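Side-chain contact in rhodopsin (Todarodes pacificus, PDB 2Z73), which absorbs light through its bound retinal and, once the 11-cis chromophore isomerises to all-trans, signals through G proteins to phospholipase C: residues F81-V86 / L272-Y277. Numbering follows the deposited sequence.
Sequences FTFSLV and LSWSPY. With RET (retinal), chain D; PLM (palmitic acid), chain E.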
loop_
_atom_site.group_PDB
_atom_site.type_symbol
_atom_site.label_atom_id
_atom_site.label_comp_id
_atom_site.label_asym_id
_atom_site.label_seq_id
_atom_site.Cartn_x
_atom_site.Cartn_y
_atom_site.Cartn_z
ATOM N N PHE A 81 7.209 4.268 2.505
ATOM C CA PHE A 81 8.463 4.995 2.528
ATOM C C PHE A 81 9.632 4.003 2.495
ATOM O O PHE A 81 10.487 4.072 1.617
ATOM C CB PHE A 81 8.588 5.841 3.798
ATOM C CG PHE A 81 9.905 6.560 3.898
ATOM C CD1 PHE A 81 10.105 7.761 3.235
ATOM C CD2 PHE A 81 10.971 5.995 4.592
ATOM C CE1 PHE A 81 11.341 8.381 3.260
ATOM C CE2 PHE A 81 12.215 6.610 4.625
ATOM C CZ PHE A 81 12.402 7.804 3.958
ATOM N N THR A 82 9.640 3.090 3.467
ATOM C CA THR A 82 10.686 2.085 3.607
ATOM C C THR A 82 10.802 1.190 2.378
ATOM O O THR A 82 11.896 0.777 2.008
ATOM C CB THR A 82 10.445 1.170 4.846
ATOM O OG1 THR A 82 10.002 1.957 5.954
ATOM C CG2 THR A 82 11.734 0.451 5.243
ATOM N N PHE A 83 9.672 0.869 1.761
ATOM C CA PHE A 83 9.698 0.023 0.569
ATOM C C PHE A 83 10.495 0.742 -0.518
ATOM O O PHE A 83 11.442 0.205 -1.087
ATOM C CB PHE A 83 8.280 -0.214 0.056
ATOM C CG PHE A 83 8.190 -1.276 -0.994
ATOM C CD1 PHE A 83 7.815 -2.570 -0.650
ATOM C CD2 PHE A 83 8.499 -0.991 -2.320
ATOM C CE1 PHE A 83 7.747 -3.570 -1.609
ATOM C CE2 PHE A 83 8.437 -1.980 -3.291
ATOM C CZ PHE A 83 8.059 -3.274 -2.939
ATOM N N SER A 84 10.088 1.972 -0.796
ATOM C CA SER A 84 10.728 2.779 -1.814
ATOM C C SER A 84 12.214 3.007 -1.536
ATOM O O SER A 84 13.028 2.987 -2.466
ATOM C CB SER A 84 10.003 4.125 -1.934
ATOM O OG SER A 84 8.595 3.925 -2.085
ATOM N N LEU A 85 12.563 3.218 -0.266
ATOM C CA LEU A 85 13.954 3.452 0.115
ATOM C C LEU A 85 14.818 2.225 -0.180
ATOM O O LEU A 85 15.751 2.264 -0.995
ATOM C CB LEU A 85 14.065 3.747 1.616
ATOM C CG LEU A 85 15.199 4.659 2.134
ATOM C CD1 LEU A 85 15.586 4.203 3.533
ATOM C CD2 LEU A 85 16.418 4.633 1.217
ATOM N N VAL A 86 14.488 1.141 0.515
ATOM C CA VAL A 86 15.208 -0.103 0.417
ATOM C C VAL A 86 15.163 -0.792 -0.945
ATOM O O VAL A 86 16.147 -1.381 -1.372
ATOM C CB VAL A 86 14.712 -1.092 1.489
ATOM C CG1 VAL A 86 15.473 -2.411 1.384
ATOM C CG2 VAL A 86 14.892 -0.494 2.860
ATOM N N LEU A 272 -4.085 -3.668 -8.505
ATOM C CA LEU A 272 -3.695 -3.515 -9.902
ATOM C C LEU A 272 -2.187 -3.549 -10.052
ATOM O O LEU A 272 -1.672 -3.982 -11.077
ATOM C CB LEU A 272 -4.210 -2.187 -10.469
ATOM C CG LEU A 272 -5.702 -2.084 -10.750
ATOM C CD1 LEU A 272 -6.043 -0.649 -11.095
ATOM C CD2 LEU A 272 -6.077 -3.024 -11.885
ATOM N N SER A 273 -1.477 -3.084 -9.030
ATOM C CA SER A 273 -0.017 -3.065 -9.068
ATOM C C SER A 273 0.636 -4.421 -8.766
ATOM O O SER A 273 1.594 -4.808 -9.432
ATOM C CB SER A 273 0.524 -2.023 -8.084
ATOM O OG SER A 273 0.005 -0.743 -8.356
ATOM N N TRP A 274 0.124 -5.141 -7.771
ATOM C CA TRP A 274 0.714 -6.425 -7.407
ATOM C C TRP A 274 0.174 -7.676 -8.095
ATOM O O TRP A 274 0.937 -8.603 -8.372
ATOM C CB TRP A 274 0.642 -6.648 -5.888
ATOM C CG TRP A 274 1.556 -5.771 -5.092
ATOM C CD1 TRP A 274 1.282 -4.524 -4.609
ATOM C CD2 TRP A 274 2.904 -6.064 -4.698
ATOM N NE1 TRP A 274 2.370 -4.024 -3.941
ATOM C CE2 TRP A 274 3.380 -4.946 -3.978
ATOM C CE3 TRP A 274 3.756 -7.163 -4.883
ATOM C CZ2 TRP A 274 4.674 -4.892 -3.438
ATOM C CZ3 TRP A 274 5.049 -7.113 -4.349
ATOM C CH2 TRP A 274 5.492 -5.986 -3.636
ATOM N N SER A 275 -1.126 -7.717 -8.370
ATOM C CA SER A 275 -1.714 -8.900 -8.986
ATOM C C SER A 275 -0.984 -9.435 -10.208
ATOM O O SER A 275 -0.866 -10.644 -10.370
ATOM C CB SER A 275 -3.177 -8.647 -9.308
ATOM O OG SER A 275 -3.891 -8.385 -8.109
ATOM N N PRO A 276 -0.483 -8.553 -11.084
ATOM C CA PRO A 276 0.224 -9.093 -12.250
ATOM C C PRO A 276 1.414 -9.971 -11.826
ATOM O O PRO A 276 1.461 -11.161 -12.137
ATOM C CB PRO A 276 0.665 -7.835 -12.992
ATOM C CG PRO A 276 -0.421 -6.858 -12.662
ATOM C CD PRO A 276 -0.655 -7.095 -11.198
ATOM N N TYR A 277 2.361 -9.366 -11.103
ATOM C CA TYR A 277 3.560 -10.048 -10.621
ATOM C C TYR A 277 3.166 -11.302 -9.871
ATOM O O TYR A 277 3.764 -12.365 -10.056
ATOM C CB TYR A 277 4.373 -9.120 -9.705
ATOM C CG TYR A 277 5.658 -9.714 -9.157
ATOM C CD1 TYR A 277 5.756 -10.128 -7.825
ATOM C CD2 TYR A 277 6.769 -9.887 -9.985
ATOM C CE1 TYR A 277 6.926 -10.703 -7.331
ATOM C CE2 TYR A 277 7.950 -10.461 -9.509
ATOM C CZ TYR A 277 8.025 -10.865 -8.184
ATOM O OH TYR A 277 9.210 -11.415 -7.724
HETATM C C1 RET D . 2.336 -11.732 -3.278
HETATM C C2 RET D . 0.945 -11.354 -3.863
HETATM C C3 RET D . 0.674 -9.866 -4.008
HETATM C C4 RET D . 0.958 -9.081 -2.716
HETATM C C5 RET D . 2.308 -9.435 -2.090
HETATM C C6 RET D . 2.951 -10.623 -2.331
HETATM C C7 RET D . 4.302 -10.958 -1.714
HETATM C C8 RET D . 5.518 -10.358 -2.079
HETATM C C9 RET D . 6.883 -10.500 -1.553
HETATM C C10 RET D . 7.768 -9.714 -2.178
HETATM C C11 RET D . 9.179 -9.491 -1.946
HETATM C C12 RET D . 10.025 -8.666 -2.635
HETATM C C13 RET D . 9.909 -7.823 -3.888
HETATM C C14 RET D . 10.949 -7.021 -4.269
HETATM C C15 RET D . 10.923 -6.189 -5.478
HETATM C C16 RET D . 2.221 -13.064 -2.538
HETATM C C17 RET D . 3.247 -12.014 -4.517
HETATM C C18 RET D . 2.778 -8.303 -1.214
HETATM C C19 RET D . 7.172 -11.427 -0.389
HETATM C C20 RET D . 8.588 -7.931 -4.681
HETATM C C1 PLM E . 8.342 13.890 15.488
HETATM O O2 PLM E . 9.107 14.846 15.482
HETATM C C2 PLM E . 7.674 13.464 14.178
HETATM C C3 PLM E . 8.029 12.037 13.739
HETATM C C4 PLM E . 8.649 12.043 12.347
HETATM C C5 PLM E . 8.746 10.655 11.779
HETATM C C6 PLM E . 9.372 10.712 10.407
HETATM C C7 PLM E . 9.962 9.368 10.041
HETATM C C8 PLM E . 10.622 9.383 8.652
HETATM C C9 PLM E . 10.813 7.971 8.092
HETATM C CA PLM E . 12.174 7.398 8.411
HETATM C CB PLM E . 12.116 5.884 8.444
HETATM C CC PLM E . 13.501 5.274 8.354
HETATM C CD PLM E . 13.428 3.762 8.394
HETATM C CE PLM E . 14.299 3.162 7.316
HETATM C CF PLM E . 15.417 2.302 7.881
HETATM C CG PLM E . 16.279 1.709 6.772
#
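The side chains of F83 and W274 come from opposite directions and meet at their far ends, making the whole of this small contact. CZ of F83 lies 3.8 Å from CZ2 of W274, and CE1 and CZ of F83 both border the CZ2–CH2 side of the indole. F83 meets the tryptophan at its edge, near the indole plane. The two ring planes are nearly perpendicular, at 85°, and the F83 ring centre is 5.8 Å from that of the six-membered ring of W274. F83 extends with CG anti to the backbone N (chi1 -169°), which carries its ring toward the other helix. The backbones stay far apart, with 13.6 Å between CA of F83 and CA of W274. Retinal lies over one face of the indole. Its C18 methyl is there, offset toward the rim, while C20 sits 3.6 Å from W274 CZ3. CB of W274 also touches the ionone ring, 3.7 Å from retinal C3. Replacing the indole by an alanine here removes the surface against the chromophore, and would probably open a gap beside retinal and cost F83 its contact with this helix. W274, two residues before P276 in the kinked helix, belongs to the retinal pocket. W274 also stacks on F270 and touches A304 of helix 294-306. F83 rests on K305 of that same helix, so the pair links helices 70-87 and 246-286 beside transmembrane helix 7.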